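Local atomic coordinates of extracellular solute-binding protein, family 7 (Colwellia psychrerythraea, PDB entry 4PET), a protein that binds pyruvate together with a calcium ion, probably delivering the substrate to a TRAP-type membrane transporter as its periplasmic solute-binding component. Residues P176-A179 with G180-A184; P302-E305 with A306-Q309. All blocks are in the same frame, centred on the assembly; numbering follows the deposited sequence.

Contact 1: residues P176-A179 with G180-A184. With PYR (pyruvic acid), chain D.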
ATOM      1  N   PRO A 176       1.243  18.932 -13.963  1.00 19.84           N
ATOM      2  CA  PRO A 176       2.386  19.325 -13.127  1.00 19.28           C
ATOM      3  C   PRO A 176       3.621  18.434 -13.275  1.00 19.93           C
ATOM      4  O   PRO A 176       3.662  17.457 -14.067  1.00 18.99           O
ATOM      5  CB  PRO A 176       1.823  19.199 -11.720  1.00 21.39           C
ATOM      6  CG  PRO A 176       0.856  17.988 -11.832  1.00 22.79           C
ATOM      7  CD  PRO A 176       0.339  18.000 -13.247  1.00 27.11           C
ATOM      8  N   GLY A 177       4.641  18.788 -12.496  1.00 21.76           N
ATOM      9  CA  GLY A 177       5.774  17.929 -12.285  1.00 19.30           C
ATOM     10  C   GLY A 177       6.564  17.672 -13.533  1.00 27.12           C
ATOM     11  O   GLY A 177       6.567  18.455 -14.520  1.00 21.55           O
ATOM     12  N   PHE A 178       7.247  16.545 -13.493  1.00 19.82           N
ATOM     13  CA  PHE A 178       8.198  16.220 -14.521  1.00 21.33           C
ATOM     14  C   PHE A 178       7.516  15.937 -15.869  1.00 20.36           C
ATOM     15  O   PHE A 178       8.098  16.220 -16.924  1.00 23.61           O
ATOM     16  CB  PHE A 178       9.065  15.035 -14.097  1.00 18.98           C
ATOM     17  CG  PHE A 178      10.331  14.932 -14.897  1.00 24.15           C
ATOM     18  CD1 PHE A 178      11.352  15.850 -14.720  1.00 31.00           C
ATOM     19  CD2 PHE A 178      10.492  13.952 -15.843  1.00 20.30           C
ATOM     20  CE1 PHE A 178      12.522  15.767 -15.473  1.00 24.62           C
ATOM     21  CE2 PHE A 178      11.652  13.859 -16.580  1.00 28.14           C
ATOM     22  CZ  PHE A 178      12.656  14.772 -16.413  1.00 29.89           C
ATOM     23  N   ALA A 179       6.298  15.392 -15.839  1.00 21.31           N
ATOM     24  CA  ALA A 179       5.572  15.160 -17.100  1.00 21.42           C
ATOM     25  C   ALA A 179       5.353  16.490 -17.855  1.00 18.63           C
ATOM     26  O   ALA A 179       5.370  16.542 -19.089  1.00 20.50           O
ATOM     27  CB  ALA A 179       4.246  14.440 -16.853  1.00 18.81           C
ATOM     28  N   GLY A 180       5.152  17.571 -17.116  1.00 18.66           N
ATOM     29  CA  GLY A 180       4.984  18.880 -17.732  1.00 20.63           C
ATOM     30  C   GLY A 180       6.211  19.265 -18.528  1.00 26.68           C
ATOM     31  O   GLY A 180       6.130  19.771 -19.648  1.00 24.25           O
ATOM     32  N   GLU A 181       7.375  18.997 -17.947  1.00 23.99           N
ATOM     33  CA  GLU A 181       8.641  19.271 -18.611  1.00 22.40           C
ATOM     34  C   GLU A 181       8.807  18.390 -19.854  1.00 20.86           C
ATOM     35  O   GLU A 181       9.350  18.821 -20.873  1.00 22.47           O
ATOM     36  CB  GLU A 181       9.822  19.036 -17.653  1.00 22.12           C
ATOM     37  CG  GLU A 181       9.702  19.771 -16.344  1.00 32.13           C
ATOM     38  CD  GLU A 181       9.793  21.258 -16.521  1.00 37.37           C
ATOM     39  OE1 GLU A 181      10.867  21.721 -16.971  1.00 35.57           O
ATOM     40  OE2 GLU A 181       8.787  21.952 -16.244  1.00 37.67           O
ATOM     41  N   VAL A 182       8.407  17.131 -19.727  1.00 19.94           N
ATOM     42  CA  VAL A 182       8.477  16.204 -20.840  1.00 24.04           C
ATOM     43  C   VAL A 182       7.610  16.670 -22.024  1.00 22.40           C
ATOM     44  O   VAL A 182       8.092  16.751 -23.163  1.00 23.86           O
ATOM     45  CB  VAL A 182       8.093  14.778 -20.389  1.00 19.66           C
ATOM     46  CG1 VAL A 182       8.086  13.836 -21.589  1.00 24.02           C
ATOM     47  CG2 VAL A 182       9.090  14.264 -19.347  1.00 22.93           C
ATOM     48  N   LEU A 183       6.341  16.988 -21.770  1.00 24.80           N
ATOM     49  CA  LEU A 183       5.459  17.419 -22.856  1.00 27.12           C
ATOM     50  C   LEU A 183       5.926  18.748 -23.464  1.00 23.30           C
ATOM     51  O   LEU A 183       5.775  18.961 -24.663  1.00 26.95           O
ATOM     52  CB  LEU A 183       4.002  17.488 -22.399  1.00 23.31           C
ATOM     53  CG  LEU A 183       3.390  16.132 -21.980  1.00 27.09           C
ATOM     54  CD1 LEU A 183       1.901  16.255 -21.666  1.00 26.08           C
ATOM     55  CD2 LEU A 183       3.602  15.063 -23.067  1.00 26.16           C
ATOM     56  N   ALA A 184       6.501  19.629 -22.644  1.00 25.34           N
ATOM     57  CA  ALA A 184       7.070  20.888 -23.154  1.00 25.73           C
ATOM     58  C   ALA A 184       8.190  20.596 -24.156  1.00 29.34           C
ATOM     59  O   ALA A 184       8.338  21.285 -25.176  1.00 25.36           O
ATOM     60  CB  ALA A 184       7.596  21.735 -22.024  1.00 23.16           C
TER
HETATM   61  C   PYR D 402      -2.006  16.968  -9.235  1.00 21.41           C
HETATM   62  O   PYR D 402      -2.013  16.853 -10.536  1.00 18.99           O
HETATM   63  OXT PYR D 402      -1.867  18.173  -8.761  1.00 15.36           O
HETATM   64  CA  PYR D 402      -2.231  15.851  -8.403  1.00 32.70           C
HETATM   65  O3  PYR D 402      -2.167  14.631  -8.873  1.00 24.97           O
HETATM   66  CB  PYR D 402      -2.609  16.020  -6.963  1.00 31.98           C

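Contact 2: residues P302-E305 with A306-Q309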
ATOM      1  N   PRO A 302       3.299   5.621 -31.531  1.00 36.76           N
ATOM      2  CA  PRO A 302       4.331   6.597 -31.926  1.00 34.87           C
ATOM      3  C   PRO A 302       4.396   7.786 -30.979  1.00 33.69           C
ATOM      4  O   PRO A 302       5.484   8.330 -30.729  1.00 31.70           O
ATOM      5  CB  PRO A 302       3.870   7.078 -33.305  1.00 35.15           C
ATOM      6  CG  PRO A 302       2.924   6.014 -33.800  1.00 42.02           C
ATOM      7  CD  PRO A 302       2.257   5.482 -32.565  1.00 44.81           C
ATOM      8  N   VAL A 303       3.238   8.195 -30.468  1.00 30.22           N
ATOM      9  CA  VAL A 303       3.187   9.264 -29.480  1.00 28.47           C
ATOM     10  C   VAL A 303       3.844   8.807 -28.190  1.00 31.21           C
ATOM     11  O   VAL A 303       4.710   9.492 -27.663  1.00 30.14           O
ATOM     12  CB  VAL A 303       1.755   9.734 -29.200  1.00 36.93           C
ATOM     13  CG1 VAL A 303       1.761  10.880 -28.201  1.00 30.33           C
ATOM     14  CG2 VAL A 303       1.100  10.187 -30.497  1.00 42.34           C
HETATM   15  N   MSE A 304       3.454   7.643 -27.677  1.00 25.06           N
HETATM   16  CA  MSE A 304       4.069   7.135 -26.467  1.00 23.98           C
HETATM   17  C   MSE A 304       5.582   6.921 -26.668  1.00 25.29           C
HETATM   18  O   MSE A 304       6.370   7.211 -25.773  1.00 34.32           O
HETATM   19  CB  MSE A 304       3.344   5.848 -25.987  1.00 25.38           C
HETATM   20  CG  MSE A 304       3.608   5.533 -24.518  1.00 35.02           C
HETATM   21 SE   MSE A 304       3.216   7.000 -23.271  0.81 37.65          SE
HETATM   22  CE  MSE A 304       1.585   7.404 -23.976  1.00 22.58           C
ATOM     23  N   GLU A 305       6.012   6.484 -27.843  1.00 31.97           N
ATOM     24  CA  GLU A 305       7.445   6.294 -28.053  1.00 31.32           C
ATOM     25  C   GLU A 305       8.202   7.624 -27.936  1.00 34.16           C
ATOM     26  O   GLU A 305       9.249   7.677 -27.305  1.00 29.38           O
ATOM     27  CB  GLU A 305       7.731   5.665 -29.407  1.00 31.85           C
ATOM     28  CG  GLU A 305       7.387   4.200 -29.490  1.00 45.52           C
ATOM     29  CD  GLU A 305       8.407   3.314 -28.799  1.00 62.22           C
ATOM     30  OE1 GLU A 305       9.174   3.814 -27.933  1.00 65.29           O
ATOM     31  OE2 GLU A 305       8.437   2.109 -29.131  1.00 70.88           O
ATOM     32  N   ALA A 306       7.675   8.677 -28.555  1.00 25.49           N
ATOM     33  CA  ALA A 306       8.262  10.013 -28.424  1.00 28.34           C
ATOM     34  C   ALA A 306       8.296  10.512 -26.976  1.00 28.66           C
ATOM     35  O   ALA A 306       9.257  11.160 -26.544  1.00 24.61           O
ATOM     36  CB  ALA A 306       7.529  11.003 -29.299  1.00 25.85           C
ATOM     37  N   ILE A 307       7.245  10.230 -26.220  1.00 24.04           N
ATOM     38  CA  ILE A 307       7.198  10.670 -24.844  1.00 23.33           C
ATOM     39  C   ILE A 307       8.218   9.918 -23.966  1.00 25.22           C
ATOM     40  O   ILE A 307       8.845  10.531 -23.090  1.00 25.83           O
ATOM     41  CB  ILE A 307       5.774  10.507 -24.254  1.00 23.58           C
ATOM     42  CG1 ILE A 307       4.783  11.443 -24.954  1.00 23.11           C
ATOM     43  CG2 ILE A 307       5.758  10.831 -22.784  1.00 22.21           C
ATOM     44  CD1 ILE A 307       3.353  11.219 -24.482  1.00 29.56           C
ATOM     45  N   VAL A 308       8.374   8.612 -24.188  1.00 30.50           N
ATOM     46  CA  VAL A 308       9.343   7.808 -23.432  1.00 34.51           C
ATOM     47  C   VAL A 308      10.755   8.345 -23.690  1.00 30.53           C
ATOM     48  O   VAL A 308      11.570   8.505 -22.764  1.00 25.98           O
ATOM     49  CB  VAL A 308       9.299   6.318 -23.848  1.00 29.99           C
ATOM     50  CG1 VAL A 308      10.517   5.576 -23.329  1.00 31.20           C
ATOM     51  CG2 VAL A 308       8.017   5.642 -23.370  1.00 28.07           C
ATOM     52  N   GLN A 309      11.012   8.652 -24.956  1.00 30.21           N
ATOM     53  CA  GLN A 309      12.311   9.150 -25.385  1.00 26.65           C
ATOM     54  C   GLN A 309      12.598  10.517 -24.771  1.00 29.97           C
ATOM     55  O   GLN A 309      13.710  10.777 -24.338  1.00 28.75           O
ATOM     56  CB  GLN A 309      12.352   9.221 -26.917  1.00 26.19           C
ATOM     57  CG  GLN A 309      13.642   9.795 -27.484  1.00 36.79           C
ATOM     58  CD  GLN A 309      13.722   9.745 -28.995  1.00 50.32           C
ATOM     59  OE1 GLN A 309      14.275   8.808 -29.561  1.00 54.42           O
ATOM     60  NE2 GLN A 309      13.179  10.760 -29.657  1.00 57.62           N
TER

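Contact 1: residues P176-A179 with G180-A184
Val182 N donates to Phe178 O at 3.0 Å, lying in the plane of that carbonyl, and Leu183 N reaches Ala179 O at 2.9 Å with an N-H...O angle of 171°, straight enough for a regular alpha-helical turn. At the start of the helix the pattern is looser: Gly180 N makes two weak bonds, to Pro176 O at 3.4 Å and to Gly177 O at 3.1 Å. Gly177 has a positive phi of 64°, a backbone shape that glycine adopts easily, and Gly180 has no side chain where a CB would come close to Gly177 O.

The apolar contact is between Phe178 and Val182, one turn apart. Phe178 CG is turned anti to its own nitrogen (chi1 -161°), and the CD2 side of the ring meets Val182 CG2 obliquely at 3.8 Å. The same methyl lies 3.3 Å from Phe178 O, since chi1 of 176° puts CG2 beside the valine nitrogen. Phe318 of helix 301-321 makes an edge-to-face stack with the Phe178 ring.

Outside the segments, Lys99 forms a salt bridge with Glu181 OE2 and a hydrogen bond with Gly177 O. Pro176 brings its apolar ring atom CG to 3.3 Å from pyruvate O. This is the N-terminal part of the helix in the beta-alpha-beta unit 172-174, 177-185, 189-191, with Pro176, on the loop between strand and helix, lining the pyruvate pocket.

Contact 2: residues P302-E305 with A306-Q309
Four successive i to i+4 hydrogen bonds, from Ala306 N to Pro302 O through Gln309 N to Glu305 O, make residues 302-309 a regular alpha-helix. Pro302 suits a place near the helix start, where its missing N-H costs little, while its carbonyl still accepts from Ala306.

Val303 and Ile307 sit one turn apart and run alongside each other, with Val303 CG1 4.1 Å from Ile307 CD1. Ile307 CG1 lies anti to its carbonyl carbon (chi1 -66°) and passes 3.3 Å from Val303 O, which sends the extended CD1 end back along the preceding turn. Selenomethionine Met304 adds its terminal CE at 4.2 Å from the same CD1, and its flexible chain also packs against Phe354 of the second subunit. Val308 CG2 lies 3.3 Å from Met304 O, and the side chain also touches Phe113. Small Ala306 brings its CB to 3.6 Å from Val303 O, whereas Glu305 and Gln309 belong to the exposed side, where polar chains are at home. The result is an amphipathic helix, the opening turns of helix 301-321, whose apolar side packs through Ile307 on helix 177-185.

Contacts 1 and 2 lie on two helices that pack together, their centres about 13 Å apart. Leu183 CD2 of contact 1 meets Ile307 CD1 of contact 2 at 4.1 Å, and Val182 CG1 touches Ile307 O at 3.7 Å; aliphatic side chains of contact 1 thus meet both the side chain and the backbone of Ile307. Their distances from the ligand site differ. Contact 1 starts within it: the Pro176 side chain is about 3 Å from that of Glu211, a calcium ligand, and about 4 Å from the ion itself. Ile307 is about 11 Å, side chain to side chain, from Glu211. Contact 2 therefore packs against the helix that follows Pro176 and holds none of the pocket residues.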